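Local structure of mannitol dehydrogenase (3TWO) at residues B[30-35]-B[71-76]; B[67-72]-B[83-88]. The protein probably catalyses the NADP(H)-dependent interconversion of cinnamyl alcohols and the corresponding aldehydes, as a zinc-dependent medium-chain alcohol dehydrogenase. One frame throughout, in Å; residues are numbered along the deposited sequence.

Contact 1. Residues B[30-35]-B[71-76]; sequences RDVLID and KEVGKG
The carbonyl O of L33 takes two backbone N-H groups from 71-76. K71 N lies 2.9 Å from L33 O. E72 N gives a second, weak bond to the same L33 O at 3.3 Å. Two residues thus face one, which makes a classic beta bulge at K71 and E72. Past the bulge the antiparallel ladder continues. L33 N donates to E72 O at 3.0 Å, and the N-H points almost straight at the oxygen (169°). G74 N closes the ladder on D31 O at 2.9 Å.

L33 and E72 form a hydrogen-bonded pair, and their side chains lie alongside each other, pointing the same way. CD2 of L33 rests against the carboxylate of E72, 3.6 Å from its CD. The E72 chain is extended beyond CG, which carries the carboxylate out to that methyl. On the face with V32 and V73, the two valines meet through CG1 methyls.

K71 points toward the facing strand and reaches D35. Its aliphatic CD lies 3.3 Å from D35 OD1. A bend at the last torsion (chi4 84°) then folds NZ back to the carboxylate. NZ is 3.4 Å from D35 OD2, a long salt bridge whose hydrogen bonds are weak. K344 is a second, long and weak ion-pair partner of D35.

The pairing joins strands 31-40 and 65-73 in the GroES-like domain. The arrangement is an antiparallel beta ladder interrupted by a classic bulge.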
loop_
_atom_site.group_PDB
_atom_site.type_symbol
_atom_site.label_atom_id
_atom_site.label_comp_id
_atom_site.label_asym_id
_atom_site.label_seq_id
_atom_site.Cartn_x
_atom_site.Cartn_y
_atom_site.Cartn_z
ATOM N N ARG B 30 -18.666 -35.760 -6.729
ATOM C CA ARG B 30 -18.392 -34.832 -5.610
ATOM C C ARG B 30 -19.237 -33.551 -5.598
ATOM O O ARG B 30 -18.966 -32.658 -4.801
ATOM C CB ARG B 30 -16.932 -34.372 -5.611
ATOM C CG ARG B 30 -15.863 -35.409 -5.382
ATOM C CD ARG B 30 -15.788 -35.839 -3.935
ATOM N NE ARG B 30 -16.196 -37.218 -3.885
ATOM C CZ ARG B 30 -15.368 -38.252 -3.704
ATOM N NH1 ARG B 30 -14.058 -38.059 -3.498
ATOM N NH2 ARG B 30 -15.860 -39.488 -3.727
ATOM N N ASP B 31 -20.216 -33.430 -6.494
ATOM C CA ASP B 31 -21.048 -32.208 -6.592
ATOM C C ASP B 31 -22.283 -32.315 -5.696
ATOM O O ASP B 31 -22.714 -33.420 -5.318
ATOM C CB ASP B 31 -21.550 -31.999 -8.038
ATOM C CG ASP B 31 -20.443 -31.621 -9.016
ATOM O OD1 ASP B 31 -19.450 -30.987 -8.591
ATOM O OD2 ASP B 31 -20.579 -31.959 -10.227
ATOM N N VAL B 32 -22.874 -31.165 -5.414
ATOM C CA VAL B 32 -24.237 -31.092 -4.890
ATOM C C VAL B 32 -25.071 -30.138 -5.746
ATOM O O VAL B 32 -24.550 -29.169 -6.306
ATOM C CB VAL B 32 -24.261 -30.581 -3.423
ATOM C CG1 VAL B 32 -23.404 -31.501 -2.569
ATOM C CG2 VAL B 32 -23.767 -29.095 -3.312
ATOM N N LEU B 33 -26.353 -30.460 -5.857
ATOM C CA LEU B 33 -27.371 -29.669 -6.563
ATOM C C LEU B 33 -28.136 -28.920 -5.493
ATOM O O LEU B 33 -28.730 -29.529 -4.600
ATOM C CB LEU B 33 -28.345 -30.617 -7.296
ATOM C CG LEU B 33 -29.631 -30.058 -7.896
ATOM C CD1 LEU B 33 -29.324 -28.857 -8.722
ATOM C CD2 LEU B 33 -30.408 -31.163 -8.726
ATOM N N ILE B 34 -28.116 -27.602 -5.581
ATOM C CA ILE B 34 -28.723 -26.738 -4.610
ATOM C C ILE B 34 -29.892 -26.056 -5.259
ATOM O O ILE B 34 -29.754 -25.471 -6.347
ATOM C CB ILE B 34 -27.694 -25.691 -4.150
ATOM C CG1 ILE B 34 -26.542 -26.383 -3.366
ATOM C CG2 ILE B 34 -28.409 -24.565 -3.377
ATOM C CD1 ILE B 34 -25.279 -25.508 -3.107
ATOM N N ASP B 35 -31.048 -26.139 -4.614
ATOM C CA ASP B 35 -32.187 -25.298 -4.952
ATOM C C ASP B 35 -31.981 -23.945 -4.279
ATOM O O ASP B 35 -31.854 -23.887 -3.061
ATOM C CB ASP B 35 -33.506 -25.878 -4.398
ATOM C CG ASP B 35 -34.286 -26.634 -5.438
ATOM O OD1 ASP B 35 -33.686 -27.202 -6.376
ATOM O OD2 ASP B 35 -35.535 -26.669 -5.311
ATOM N N LYS B 71 -30.842 -30.338 -2.709
ATOM C CA LYS B 71 -31.790 -31.225 -3.356
ATOM C C LYS B 71 -31.152 -32.573 -3.727
ATOM O O LYS B 71 -31.819 -33.582 -3.671
ATOM C CB LYS B 71 -32.331 -30.528 -4.601
ATOM C CG LYS B 71 -33.457 -31.241 -5.358
ATOM C CD LYS B 71 -33.659 -30.513 -6.718
ATOM C CE LYS B 71 -35.040 -30.718 -7.349
ATOM N NZ LYS B 71 -35.958 -29.710 -6.726
ATOM N N GLU B 72 -29.875 -32.604 -4.117
ATOM C CA GLU B 72 -29.255 -33.866 -4.556
ATOM C C GLU B 72 -27.775 -33.887 -4.285
ATOM O O GLU B 72 -27.133 -32.835 -4.226
ATOM C CB GLU B 72 -29.432 -34.094 -6.053
ATOM C CG GLU B 72 -30.770 -34.578 -6.475
ATOM C CD GLU B 72 -30.869 -34.633 -8.000
ATOM O OE1 GLU B 72 -29.806 -34.848 -8.672
ATOM O OE2 GLU B 72 -32.001 -34.427 -8.507
ATOM N N VAL B 73 -27.212 -35.076 -4.111
ATOM C CA VAL B 73 -25.734 -35.176 -3.900
ATOM C C VAL B 73 -25.163 -36.260 -4.801
ATOM O O VAL B 73 -25.842 -37.260 -5.089
ATOM C CB VAL B 73 -25.320 -35.435 -2.404
ATOM C CG1 VAL B 73 -25.780 -34.287 -1.511
ATOM C CG2 VAL B 73 -25.887 -36.729 -1.901
ATOM N N GLY B 74 -23.924 -36.062 -5.245
ATOM C CA GLY B 74 -23.216 -37.081 -6.009
ATOM C C GLY B 74 -22.891 -38.147 -5.002
ATOM O O GLY B 74 -22.924 -37.895 -3.800
ATOM N N LYS B 75 -22.603 -39.337 -5.493
ATOM C CA LYS B 75 -22.395 -40.520 -4.669
ATOM C C LYS B 75 -21.118 -40.492 -3.811
ATOM O O LYS B 75 -21.083 -41.142 -2.779
ATOM C CB LYS B 75 -22.467 -41.784 -5.540
ATOM C CG LYS B 75 -21.147 -42.193 -6.152
ATOM C CD LYS B 75 -21.268 -43.483 -6.960
ATOM C CE LYS B 75 -21.376 -43.150 -8.446
ATOM N NZ LYS B 75 -20.216 -42.286 -8.875
ATOM N N GLY B 76 -20.104 -39.715 -4.197
ATOM C CA GLY B 76 -18.926 -39.540 -3.352
ATOM C C GLY B 76 -19.005 -38.425 -2.328
ATOM O O GLY B 76 -18.055 -38.218 -1.537
#

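Contact 2. Residues B[67-72]-B[83-88]; sequences AGIIKE and GDVVGV
Four backbone hydrogen bonds tie I70 and G68 to 83-88. G68 and V86 form a hydrogen-bonded antiparallel pair with two reciprocal bonds. G68 N reaches V86 O at 3.0 Å, and V86 N returns to G68 O with equal length. I70 also uses both its backbone groups, on two successive residues. Its N donates to D84 O at 2.9 Å, and its O accepts from G83 N at 2.8 Å.

Weaker CA-H...O contacts fill the steps between these bonds. I69 CA sits 3.4 Å from D84 O. A67 CA approaches V86 O, and V85 CA approaches G68 O.

Apolar packing differs on the two faces. I70 and V86 cross at about a right angle, with I70 CG1 3.8 Å from V86 CG2. The I70 CG1 branch stands anti to its carbonyl carbon (chi1 -65°), and its CD1 continues to V86 CG1. F80 touches both side chains. On the face with A67, I69 and V85, contact is looser: I69 CG1 and V85 CG2 are 4.5 Å apart. I69 CG2 instead meets the backbone, 3.7 Å from G83 O. Helix 152-155 covers this face through L152, which touches A67 and V85.

On the turn side, G83 has a positive phi of 93°, with backbone angles that suit glycine. The D84 carboxylate turns to a salt bridge with K81. The axes of the two short segments run at 125° to each other, well off the 180° of a flat antiparallel pair. Together they form a twisted beta hairpin of strands 65-73 and 85-88 in the GroES-like domain.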
loop_
_atom_site.group_PDB
_atom_site.type_symbol
_atom_site.label_atom_id
_atom_site.label_comp_id
_atom_site.label_asym_id
_atom_site.label_seq_id
_atom_site.Cartn_x
_atom_site.Cartn_y
_atom_site.Cartn_z
ATOM N N ALA B 67 -28.207 -18.503 -0.970
ATOM C CA ALA B 67 -28.616 -19.359 0.157
ATOM C C ALA B 67 -29.681 -20.311 -0.362
ATOM O O ALA B 67 -30.612 -19.873 -1.098
ATOM C CB ALA B 67 -29.139 -18.534 1.336
ATOM N N GLY B 68 -29.571 -21.604 -0.022
ATOM C CA GLY B 68 -30.549 -22.580 -0.509
ATOM C C GLY B 68 -30.547 -23.893 0.244
ATOM O O GLY B 68 -29.992 -24.008 1.352
ATOM N N ILE B 69 -31.118 -24.912 -0.399
ATOM C CA ILE B 69 -31.262 -26.261 0.202
ATOM C C ILE B 69 -30.718 -27.303 -0.767
ATOM O O ILE B 69 -30.938 -27.206 -2.012
ATOM C CB ILE B 69 -32.745 -26.545 0.540
ATOM C CG1 ILE B 69 -33.187 -25.531 1.596
ATOM C CG2 ILE B 69 -32.950 -28.040 1.080
ATOM C CD1 ILE B 69 -34.680 -25.448 1.929
ATOM N N ILE B 70 -30.027 -28.292 -0.206
ATOM C CA ILE B 70 -29.500 -29.372 -1.007
ATOM C C ILE B 70 -30.616 -30.312 -1.411
ATOM O O ILE B 70 -31.282 -30.933 -0.573
ATOM C CB ILE B 70 -28.362 -30.073 -0.321
ATOM C CG1 ILE B 70 -27.193 -29.039 -0.194
ATOM C CG2 ILE B 70 -27.997 -31.383 -1.058
ATOM C CD1 ILE B 70 -25.806 -29.612 -0.172
ATOM N N LYS B 71 -30.842 -30.338 -2.709
ATOM C CA LYS B 71 -31.790 -31.225 -3.356
ATOM C C LYS B 71 -31.152 -32.573 -3.727
ATOM O O LYS B 71 -31.819 -33.582 -3.671
ATOM C CB LYS B 71 -32.331 -30.528 -4.601
ATOM C CG LYS B 71 -33.457 -31.241 -5.358
ATOM C CD LYS B 71 -33.659 -30.513 -6.718
ATOM C CE LYS B 71 -35.040 -30.718 -7.349
ATOM N NZ LYS B 71 -35.958 -29.710 -6.726
ATOM N N GLU B 72 -29.875 -32.604 -4.117
ATOM C CA GLU B 72 -29.255 -33.866 -4.556
ATOM C C GLU B 72 -27.775 -33.887 -4.285
ATOM O O GLU B 72 -27.133 -32.835 -4.226
ATOM C CB GLU B 72 -29.432 -34.094 -6.053
ATOM C CG GLU B 72 -30.770 -34.578 -6.475
ATOM C CD GLU B 72 -30.869 -34.633 -8.000
ATOM O OE1 GLU B 72 -29.806 -34.848 -8.672
ATOM O OE2 GLU B 72 -32.001 -34.427 -8.507
ATOM N N GLY B 83 -31.574 -32.027 1.996
ATOM C CA GLY B 83 -32.204 -31.282 3.089
ATOM C C GLY B 83 -31.306 -30.267 3.782
ATOM O O GLY B 83 -31.827 -29.301 4.377
ATOM N N ASP B 84 -29.976 -30.442 3.704
ATOM C CA ASP B 84 -29.055 -29.444 4.348
ATOM C C ASP B 84 -29.247 -28.019 3.850
ATOM O O ASP B 84 -29.428 -27.774 2.625
ATOM C CB ASP B 84 -27.568 -29.775 4.147
ATOM C CG ASP B 84 -27.089 -30.914 5.028
ATOM O OD1 ASP B 84 -27.858 -31.412 5.876
ATOM O OD2 ASP B 84 -25.933 -31.351 4.834
ATOM N N VAL B 85 -29.144 -27.076 4.779
ATOM C CA VAL B 85 -29.233 -25.659 4.420
ATOM C C VAL B 85 -27.824 -25.091 4.196
ATOM O O VAL B 85 -26.937 -25.246 5.036
ATOM C CB VAL B 85 -30.070 -24.834 5.469
ATOM C CG1 VAL B 85 -30.267 -23.452 4.927
ATOM C CG2 VAL B 85 -31.477 -25.488 5.719
ATOM N N VAL B 86 -27.613 -24.420 3.059
ATOM C CA VAL B 86 -26.281 -24.106 2.640
ATOM C C VAL B 86 -26.135 -22.776 1.946
ATOM O O VAL B 86 -27.093 -22.208 1.480
ATOM C CB VAL B 86 -25.747 -25.212 1.643
ATOM C CG1 VAL B 86 -25.599 -26.539 2.339
ATOM C CG2 VAL B 86 -26.680 -25.356 0.462
ATOM N N GLY B 87 -24.902 -22.297 1.789
ATOM C CA GLY B 87 -24.693 -21.086 1.005
ATOM C C GLY B 87 -23.595 -21.279 -0.001
ATOM O O GLY B 87 -22.711 -22.161 0.174
ATOM N N VAL B 88 -23.652 -20.475 -1.075
ATOM C CA VAL B 88 -22.600 -20.419 -2.081
ATOM C C VAL B 88 -22.176 -18.958 -2.282
ATOM O O VAL B 88 -23.042 -18.041 -2.321
ATOM C CB VAL B 88 -23.061 -21.072 -3.426
ATOM C CG1 VAL B 88 -21.965 -20.999 -4.506
ATOM C CG2 VAL B 88 -23.490 -22.509 -3.166
#

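Contacts 1 and 2 use strand 65-73 from its two edges and share K71 and E72. Strand 65-73 is therefore the middle one of three antiparallel neighbours, between 31-40 and 85-88. The centres of the contacts are 9 Å apart. D35 N lies 2.8 Å from I69 O, a probable hydrogen bond that carries the first ladder past the bulge. Side chains also join them on one face: V32 CB is 3.7 Å from I70 CD1, and I34 CD1 is 3.5 Å from V88 CG2. In contact 2, G87 is about 14 Å from a bound zinc ion. Neither contact includes a zinc ligand.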